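Local coordinates for malonyl CoA reductase (malonate semialdehyde-forming) (Sulfolobus tokodaii, PDB 2EP5), which probably reduces malonyl-CoA to malonate semialdehyde with NADPH, as a member of the aspartate-semialdehyde dehydrogenase family, at residues D114-P118 against Q135-W141; P281-I286 against E303-T309. One frame throughout, in Å; residues are numbered along the deposited sequence.

Interaction 1 (D114-P118 against Q135-W141); sequences DPDVP and QKERKGW
An Asx turn on a type I beta turn, D114 to V117, presents two aspartates to the C-terminal part of helix 132-140, where D114 and D116 meet K139 and R138. In the turn, V117 N bonds back to D114 O, and D114 OD1 takes the backbone N-H of D116 at 2.8 Å with its anti lone pair. That bond helps fix the carboxylate, whose other oxygen, OD2, receives K139 NZ on its syn side at 2.8 Å in a salt bridge. The lysine reaches it by folding at chi2 and chi3 (-65° and -71°), which carries its CD past D116 OD2 at 3.3 Å. Water 1 ties the cluster together: it donates to D114 OD1 and D116 OD2 and accepts from K139 NZ, so the ammonium grips both an aspartate and the water.

D116 leans the other branch of its carboxylate on R138. OD1 lies 3.1 Å from R138 CD and forms a longer salt bridge of 3.6 Å to NH1, with the carboxylate and guanidinium planes 47° apart; water 2 donates to D116 O and accepts a weak bond from NH1. The outer end of this arginine is drawn off by N222, whose carbonyl O accepts from NH2. Beside the charges, V117 CG2 touches W141 CH2 at 4.1 Å, while K139 CB sits 3.2 Å above the centre of one face of the indole. K214 also holds the turn, donating to D114 O and V117 O. P118 pairs through its backbone with K147 of strand 144-147, an outermost strand of the parallel sheet; Q135 packs on I144 and L145 of the same strand, and W141 on L95 and V98 of helix 87-99.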
ATOM      1  N   ASP A 114     -14.813 -27.389 -23.400  1.00 21.27           N
ATOM      2  CA  ASP A 114     -15.546 -28.530 -23.938  1.00 20.75           C
ATOM      3  C   ASP A 114     -15.981 -28.122 -25.338  1.00 21.89           C
ATOM      4  O   ASP A 114     -16.624 -27.093 -25.511  1.00 22.35           O
ATOM      5  CB  ASP A 114     -16.775 -28.846 -23.081  1.00 21.80           C
ATOM      6  CG  ASP A 114     -17.496 -30.111 -23.532  1.00 21.67           C
ATOM      7  OD1 ASP A 114     -17.974 -30.158 -24.686  1.00 24.67           O
ATOM      8  OD2 ASP A 114     -17.582 -31.061 -22.732  1.00 21.04           O
ATOM      9  N   PRO A 115     -15.619 -28.920 -26.356  1.00 23.82           N
ATOM     10  CA  PRO A 115     -15.928 -28.708 -27.778  1.00 24.53           C
ATOM     11  C   PRO A 115     -17.404 -28.497 -28.103  1.00 26.29           C
ATOM     12  O   PRO A 115     -17.732 -27.935 -29.147  1.00 27.81           O
ATOM     13  CB  PRO A 115     -15.386 -29.970 -28.444  1.00 25.57           C
ATOM     14  CG  PRO A 115     -14.257 -30.370 -27.552  1.00 25.92           C
ATOM     15  CD  PRO A 115     -14.831 -30.152 -26.178  1.00 24.97           C
ATOM     16  N   ASP A 116     -18.293 -28.951 -27.223  1.00 26.32           N
ATOM     17  CA  ASP A 116     -19.727 -28.789 -27.454  1.00 26.93           C
ATOM     18  C   ASP A 116     -20.316 -27.646 -26.638  1.00 28.05           C
ATOM     19  O   ASP A 116     -21.516 -27.365 -26.717  1.00 29.37           O
ATOM     20  CB  ASP A 116     -20.475 -30.078 -27.111  1.00 26.62           C
ATOM     21  CG  ASP A 116     -19.953 -31.272 -27.877  1.00 27.45           C
ATOM     22  OD1 ASP A 116     -19.737 -31.144 -29.102  1.00 25.32           O
ATOM     23  OD2 ASP A 116     -19.765 -32.335 -27.252  1.00 29.44           O
ATOM     24  N   VAL A 117     -19.472 -26.985 -25.853  1.00 26.67           N
ATOM     25  CA  VAL A 117     -19.932 -25.889 -25.019  1.00 25.00           C
ATOM     26  C   VAL A 117     -19.362 -24.565 -25.507  1.00 25.28           C
ATOM     27  O   VAL A 117     -18.148 -24.403 -25.632  1.00 24.64           O
ATOM     28  CB  VAL A 117     -19.525 -26.122 -23.553  1.00 24.31           C
ATOM     29  CG1 VAL A 117     -20.071 -25.020 -22.673  1.00 21.81           C
ATOM     30  CG2 VAL A 117     -20.031 -27.484 -23.094  1.00 22.89           C
ATOM     31  N   PRO A 118     -20.238 -23.593 -25.796  1.00 25.08           N
ATOM     32  CA  PRO A 118     -19.774 -22.285 -26.272  1.00 23.67           C
ATOM     33  C   PRO A 118     -19.088 -21.503 -25.147  1.00 22.49           C
ATOM     34  O   PRO A 118     -19.570 -21.499 -24.011  1.00 20.52           O
ATOM     35  CB  PRO A 118     -21.063 -21.593 -26.721  1.00 23.70           C
ATOM     36  CG  PRO A 118     -22.092 -22.719 -26.817  1.00 26.04           C
ATOM     37  CD  PRO A 118     -21.705 -23.633 -25.705  1.00 23.89           C
ATOM     38  N   GLN A 135     -25.893 -29.361 -28.940  1.00 28.30           N
ATOM     39  CA  GLN A 135     -25.396 -29.739 -27.624  1.00 26.84           C
ATOM     40  C   GLN A 135     -26.192 -30.856 -26.949  1.00 26.85           C
ATOM     41  O   GLN A 135     -25.622 -31.860 -26.530  1.00 27.05           O
ATOM     42  CB  GLN A 135     -25.344 -28.505 -26.715  1.00 23.63           C
ATOM     43  CG  GLN A 135     -24.867 -28.792 -25.305  1.00 22.41           C
ATOM     44  CD  GLN A 135     -24.666 -27.528 -24.489  1.00 24.44           C
ATOM     45  OE1 GLN A 135     -23.734 -26.763 -24.730  1.00 25.56           O
ATOM     46  NE2 GLN A 135     -25.544 -27.300 -23.519  1.00 23.98           N
ATOM     47  N   LYS A 136     -27.504 -30.685 -26.840  1.00 28.08           N
ATOM     48  CA  LYS A 136     -28.336 -31.696 -26.198  1.00 29.80           C
ATOM     49  C   LYS A 136     -28.094 -33.086 -26.777  1.00 29.69           C
ATOM     50  O   LYS A 136     -27.891 -34.049 -26.037  1.00 29.82           O
ATOM     51  CB  LYS A 136     -29.819 -31.330 -26.322  1.00 29.44           C
ATOM     52  CG  LYS A 136     -30.250 -30.167 -25.437  1.00 29.56           C
ATOM     53  CD  LYS A 136     -31.754 -29.954 -25.516  1.00 29.73           C
ATOM     54  CE  LYS A 136     -32.183 -28.753 -24.704  1.00 33.13           C
ATOM     55  NZ  LYS A 136     -33.651 -28.523 -24.781  1.00 35.47           N
ATOM     56  N   GLU A 137     -28.106 -33.181 -28.100  1.00 30.55           N
ATOM     57  CA  GLU A 137     -27.890 -34.453 -28.782  1.00 31.87           C
ATOM     58  C   GLU A 137     -26.459 -34.964 -28.602  1.00 31.08           C
ATOM     59  O   GLU A 137     -26.245 -36.163 -28.441  1.00 29.35           O
ATOM     60  CB  GLU A 137     -28.198 -34.296 -30.270  1.00 34.93           C
ATOM     61  CG  GLU A 137     -27.992 -35.545 -31.098  1.00 41.35           C
ATOM     62  CD  GLU A 137     -28.080 -35.264 -32.590  1.00 45.78           C
ATOM     63  OE1 GLU A 137     -29.079 -34.650 -33.022  1.00 48.40           O
ATOM     64  OE2 GLU A 137     -27.150 -35.655 -33.332  1.00 50.25           O
ATOM     65  N   ARG A 138     -25.485 -34.052 -28.626  1.00 29.73           N
ATOM     66  CA  ARG A 138     -24.085 -34.436 -28.470  1.00 30.59           C
ATOM     67  C   ARG A 138     -23.704 -34.899 -27.068  1.00 31.97           C
ATOM     68  O   ARG A 138     -22.991 -35.888 -26.922  1.00 31.92           O
ATOM     69  CB  ARG A 138     -23.165 -33.285 -28.877  1.00 30.28           C
ATOM     70  CG  ARG A 138     -23.077 -33.064 -30.368  1.00 30.04           C
ATOM     71  CD  ARG A 138     -22.367 -31.766 -30.691  1.00 27.17           C
ATOM     72  NE  ARG A 138     -22.289 -31.547 -32.129  1.00 27.76           N
ATOM     73  CZ  ARG A 138     -21.725 -30.489 -32.706  1.00 28.38           C
ATOM     74  NH1 ARG A 138     -21.176 -29.527 -31.965  1.00 29.51           N
ATOM     75  NH2 ARG A 138     -21.714 -30.392 -34.025  1.00 24.21           N
ATOM     76  N   LYS A 139     -24.165 -34.190 -26.039  1.00 33.44           N
ATOM     77  CA  LYS A 139     -23.836 -34.562 -24.660  1.00 34.40           C
ATOM     78  C   LYS A 139     -24.913 -35.452 -24.059  1.00 34.95           C
ATOM     79  O   LYS A 139     -24.697 -36.097 -23.034  1.00 34.90           O
ATOM     80  CB  LYS A 139     -23.687 -33.316 -23.776  1.00 33.44           C
ATOM     81  CG  LYS A 139     -22.725 -32.266 -24.295  1.00 34.13           C
ATOM     82  CD  LYS A 139     -21.287 -32.761 -24.338  1.00 34.10           C
ATOM     83  CE  LYS A 139     -20.704 -32.908 -22.947  1.00 33.79           C
ATOM     84  NZ  LYS A 139     -19.255 -33.245 -22.998  1.00 33.43           N
ATOM     85  N   GLY A 140     -26.073 -35.483 -24.704  1.00 35.59           N
ATOM     86  CA  GLY A 140     -27.169 -36.278 -24.187  1.00 36.36           C
ATOM     87  C   GLY A 140     -27.765 -35.583 -22.978  1.00 37.00           C
ATOM     88  O   GLY A 140     -28.178 -36.233 -22.019  1.00 38.60           O
ATOM     89  N   TRP A 141     -27.801 -34.252 -23.020  1.00 36.60           N
ATOM     90  CA  TRP A 141     -28.353 -33.457 -21.925  1.00 35.67           C
ATOM     91  C   TRP A 141     -29.750 -32.976 -22.264  1.00 35.29           C
ATOM     92  O   TRP A 141     -30.072 -32.763 -23.430  1.00 36.46           O
ATOM     93  CB  TRP A 141     -27.522 -32.188 -21.659  1.00 34.08           C
ATOM     94  CG  TRP A 141     -26.104 -32.374 -21.257  1.00 31.39           C
ATOM     95  CD1 TRP A 141     -25.559 -33.453 -20.628  1.00 32.30           C
ATOM     96  CD2 TRP A 141     -25.061 -31.401 -21.362  1.00 29.03           C
ATOM     97  NE1 TRP A 141     -24.237 -33.212 -20.330  1.00 30.05           N
ATOM     98  CE2 TRP A 141     -23.907 -31.958 -20.767  1.00 28.99           C
ATOM     99  CE3 TRP A 141     -24.991 -30.111 -21.899  1.00 29.16           C
ATOM    100  CZ2 TRP A 141     -22.691 -31.268 -20.691  1.00 28.66           C
ATOM    101  CZ3 TRP A 141     -23.775 -29.419 -21.823  1.00 30.11           C
ATOM    102  CH2 TRP A 141     -22.645 -30.003 -21.223  1.00 28.85           C
TER
HETATM  103  O   HOH W   1     -17.176 -32.926 -25.387  1.00 30.05           O
HETATM  104  O   HOH W   2     -22.747 -28.598 -29.371  1.00 20.47           O

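Interaction 2 (P281-I286 against E303-T309); sequences PKQPII and ESGMAVT
E303 reaches across to the backbone of 281-283 through an extended chain beyond CG. Its OE1 takes the N-H of Q283 nearly straight, 3.2 Å and 171°, with the syn lone pair, and a weak, bent bond from K282 N; the same oxygen lies 3.1 Å from P281 CB. The other oxygen, OE2, is 2.8 Å from Q283 O, a spacing consistent with a proton held by the acid. M306 follows, its CB 3.8 Å from P281 CD, the two side chains crossing at about a right angle, while its carbonyl accepts from R331. A307 turns its methyl to Q283 O and to I286 CD1.

From here the segments run as parallel strands, 285-287 forming the edge of the mixed sheet of the dimerisation domain beside 308-316. V308 bonds through its N-H and O to the residues flanking I285: its N-H goes to P284 O, tilted 33° from the carbonyl plane, and its O receives I286 N at 2.8 Å. Its CG2, placed between backbone N and carbonyl carbon, meets I285 CG1 at 3.9 Å, the two side chains lying alongside and pointing the same way. On that face V308 also packs on I155 and M158 of helix 151-160, its side chain about 10 Å from that of C151, the predicted acyl-thioester residue. T309 points to the opposite face with I286, and its CA contacts I286 O.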
ATOM      1  N   PRO A 281     -21.573  -1.963 -23.629  1.00 26.78           N
ATOM      2  CA  PRO A 281     -21.058  -0.587 -23.632  1.00 27.32           C
ATOM      3  C   PRO A 281     -21.148  -0.015 -25.048  1.00 28.15           C
ATOM      4  O   PRO A 281     -21.173  -0.778 -26.012  1.00 28.19           O
ATOM      5  CB  PRO A 281     -19.615  -0.765 -23.174  1.00 24.41           C
ATOM      6  CG  PRO A 281     -19.241  -2.067 -23.807  1.00 26.31           C
ATOM      7  CD  PRO A 281     -20.471  -2.940 -23.547  1.00 25.99           C
ATOM      8  N   LYS A 282     -21.205   1.310 -25.178  1.00 29.37           N
ATOM      9  CA  LYS A 282     -21.284   1.938 -26.497  1.00 30.77           C
ATOM     10  C   LYS A 282     -20.018   1.685 -27.323  1.00 31.71           C
ATOM     11  O   LYS A 282     -20.089   1.500 -28.538  1.00 30.80           O
ATOM     12  CB  LYS A 282     -21.504   3.447 -26.372  1.00 33.75           C
ATOM     13  CG  LYS A 282     -22.940   3.919 -26.538  1.00 36.60           C
ATOM     14  CD  LYS A 282     -23.773   3.684 -25.290  1.00 41.13           C
ATOM     15  CE  LYS A 282     -25.066   4.508 -25.325  1.00 42.51           C
ATOM     16  NZ  LYS A 282     -24.799   5.984 -25.380  1.00 41.33           N
ATOM     17  N   GLN A 283     -18.861   1.702 -26.664  1.00 32.78           N
ATOM     18  CA  GLN A 283     -17.583   1.454 -27.335  1.00 32.72           C
ATOM     19  C   GLN A 283     -16.812   0.450 -26.478  1.00 30.41           C
ATOM     20  O   GLN A 283     -16.133   0.831 -25.525  1.00 32.43           O
ATOM     21  CB  GLN A 283     -16.780   2.755 -27.475  1.00 34.48           C
ATOM     22  CG  GLN A 283     -15.683   2.662 -28.530  1.00 40.59           C
ATOM     23  CD  GLN A 283     -14.818   3.914 -28.630  1.00 43.51           C
ATOM     24  OE1 GLN A 283     -15.328   5.036 -28.723  1.00 47.23           O
ATOM     25  NE2 GLN A 283     -13.502   3.724 -28.628  1.00 40.10           N
ATOM     26  N   PRO A 284     -16.899  -0.849 -26.813  1.00 28.02           N
ATOM     27  CA  PRO A 284     -16.215  -1.908 -26.060  1.00 25.52           C
ATOM     28  C   PRO A 284     -14.710  -1.736 -25.922  1.00 24.69           C
ATOM     29  O   PRO A 284     -14.100  -2.279 -25.004  1.00 25.07           O
ATOM     30  CB  PRO A 284     -16.602  -3.174 -26.816  1.00 23.55           C
ATOM     31  CG  PRO A 284     -16.757  -2.683 -28.218  1.00 25.88           C
ATOM     32  CD  PRO A 284     -17.508  -1.393 -28.038  1.00 24.88           C
ATOM     33  N   ILE A 285     -14.115  -0.980 -26.834  1.00 23.91           N
ATOM     34  CA  ILE A 285     -12.685  -0.735 -26.789  1.00 25.31           C
ATOM     35  C   ILE A 285     -12.414   0.760 -26.876  1.00 26.02           C
ATOM     36  O   ILE A 285     -12.865   1.430 -27.802  1.00 26.17           O
ATOM     37  CB  ILE A 285     -11.952  -1.430 -27.955  1.00 24.97           C
ATOM     38  CG1 ILE A 285     -12.217  -2.942 -27.919  1.00 23.47           C
ATOM     39  CG2 ILE A 285     -10.457  -1.139 -27.861  1.00 23.13           C
ATOM     40  CD1 ILE A 285     -11.709  -3.703 -29.156  1.00 24.57           C
ATOM     41  N   ILE A 286     -11.688   1.282 -25.895  1.00 26.68           N
ATOM     42  CA  ILE A 286     -11.337   2.695 -25.868  1.00 26.51           C
ATOM     43  C   ILE A 286      -9.839   2.822 -26.123  1.00 28.03           C
ATOM     44  O   ILE A 286      -9.036   2.106 -25.511  1.00 28.93           O
ATOM     45  CB  ILE A 286     -11.634   3.329 -24.493  1.00 26.68           C
ATOM     46  CG1 ILE A 286     -13.135   3.312 -24.218  1.00 27.06           C
ATOM     47  CG2 ILE A 286     -11.088   4.753 -24.442  1.00 24.43           C
ATOM     48  CD1 ILE A 286     -13.499   3.734 -22.796  1.00 27.72           C
ATOM     49  N   GLU A 303     -17.050   2.985 -18.873  1.00 22.56           N
ATOM     50  CA  GLU A 303     -18.376   2.485 -19.226  1.00 23.91           C
ATOM     51  C   GLU A 303     -18.868   1.386 -18.289  1.00 23.82           C
ATOM     52  O   GLU A 303     -19.239   0.296 -18.715  1.00 23.54           O
ATOM     53  CB  GLU A 303     -18.380   2.005 -20.681  1.00 25.02           C
ATOM     54  CG  GLU A 303     -18.030   3.123 -21.650  1.00 28.87           C
ATOM     55  CD  GLU A 303     -18.121   2.715 -23.105  1.00 30.90           C
ATOM     56  OE1 GLU A 303     -19.221   2.315 -23.542  1.00 32.32           O
ATOM     57  OE2 GLU A 303     -17.092   2.809 -23.813  1.00 33.02           O
ATOM     58  N   SER A 304     -18.860   1.695 -17.000  1.00 25.06           N
ATOM     59  CA  SER A 304     -19.313   0.771 -15.975  1.00 27.47           C
ATOM     60  C   SER A 304     -18.433  -0.461 -15.831  1.00 27.32           C
ATOM     61  O   SER A 304     -18.802  -1.411 -15.139  1.00 27.94           O
ATOM     62  CB  SER A 304     -20.751   0.348 -16.263  1.00 29.14           C
ATOM     63  OG  SER A 304     -21.559   1.496 -16.441  1.00 33.06           O
ATOM     64  N   GLY A 305     -17.267  -0.440 -16.469  1.00 26.16           N
ATOM     65  CA  GLY A 305     -16.364  -1.573 -16.375  1.00 25.35           C
ATOM     66  C   GLY A 305     -16.578  -2.617 -17.458  1.00 24.93           C
ATOM     67  O   GLY A 305     -16.085  -3.741 -17.346  1.00 24.26           O
ATOM     68  N   MET A 306     -17.315  -2.250 -18.502  1.00 23.27           N
ATOM     69  CA  MET A 306     -17.576  -3.164 -19.607  1.00 24.47           C
ATOM     70  C   MET A 306     -16.683  -2.864 -20.801  1.00 24.65           C
ATOM     71  O   MET A 306     -16.596  -3.654 -21.738  1.00 25.94           O
ATOM     72  CB  MET A 306     -19.044  -3.092 -20.039  1.00 23.20           C
ATOM     73  CG  MET A 306     -19.961  -3.947 -19.188  1.00 23.49           C
ATOM     74  SD  MET A 306     -19.337  -5.638 -19.099  1.00 22.73           S
ATOM     75  CE  MET A 306     -19.851  -6.269 -20.689  1.00 20.15           C
ATOM     76  N   ALA A 307     -16.016  -1.720 -20.762  1.00 24.27           N
ATOM     77  CA  ALA A 307     -15.132  -1.333 -21.845  1.00 25.22           C
ATOM     78  C   ALA A 307     -13.678  -1.521 -21.419  1.00 24.55           C
ATOM     79  O   ALA A 307     -13.327  -1.302 -20.262  1.00 25.72           O
ATOM     80  CB  ALA A 307     -15.391   0.133 -22.231  1.00 25.04           C
ATOM     81  N   VAL A 308     -12.839  -1.954 -22.350  1.00 22.45           N
ATOM     82  CA  VAL A 308     -11.422  -2.129 -22.056  1.00 21.48           C
ATOM     83  C   VAL A 308     -10.699  -0.917 -22.633  1.00 21.35           C
ATOM     84  O   VAL A 308     -11.135  -0.343 -23.634  1.00 22.14           O
ATOM     85  CB  VAL A 308     -10.846  -3.402 -22.706  1.00 20.54           C
ATOM     86  CG1 VAL A 308     -11.563  -4.628 -22.171  1.00 16.37           C
ATOM     87  CG2 VAL A 308     -10.966  -3.305 -24.219  1.00 17.50           C
ATOM     88  N   THR A 309      -9.604  -0.520 -22.002  1.00 19.67           N
ATOM     89  CA  THR A 309      -8.863   0.631 -22.482  1.00 19.24           C
ATOM     90  C   THR A 309      -7.500   0.194 -22.997  1.00 19.81           C
ATOM     91  O   THR A 309      -6.757  -0.490 -22.293  1.00 18.97           O
ATOM     92  CB  THR A 309      -8.678   1.664 -21.366  1.00 19.35           C
ATOM     93  OG1 THR A 309      -9.957   1.986 -20.801  1.00 19.68           O
ATOM     94  CG2 THR A 309      -8.031   2.925 -21.910  1.00 16.49           C
TER

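Both segments of interaction 1 precede those of interaction 2. Their centres lie 32 Å apart on opposite sides of the chain's centre, with nearest atoms about 16 Å apart. Interaction 1 borders the six-stranded parallel sheet of the NAD-binding part at its outermost strand 144-147; interaction 2 adds the outermost strand 285-287 to the mixed sheet of the dimerisation part. Helix 151-160, which begins at the predicted nucleophile C151 shortly after strand 144-147, packs against interaction 2, so this short run of chain leads from one contact's surroundings to the other's. Interaction 1 is remote from the predicted catalytic residues, whereas the V308 side chain of interaction 2 lies about 9 Å from that of H244.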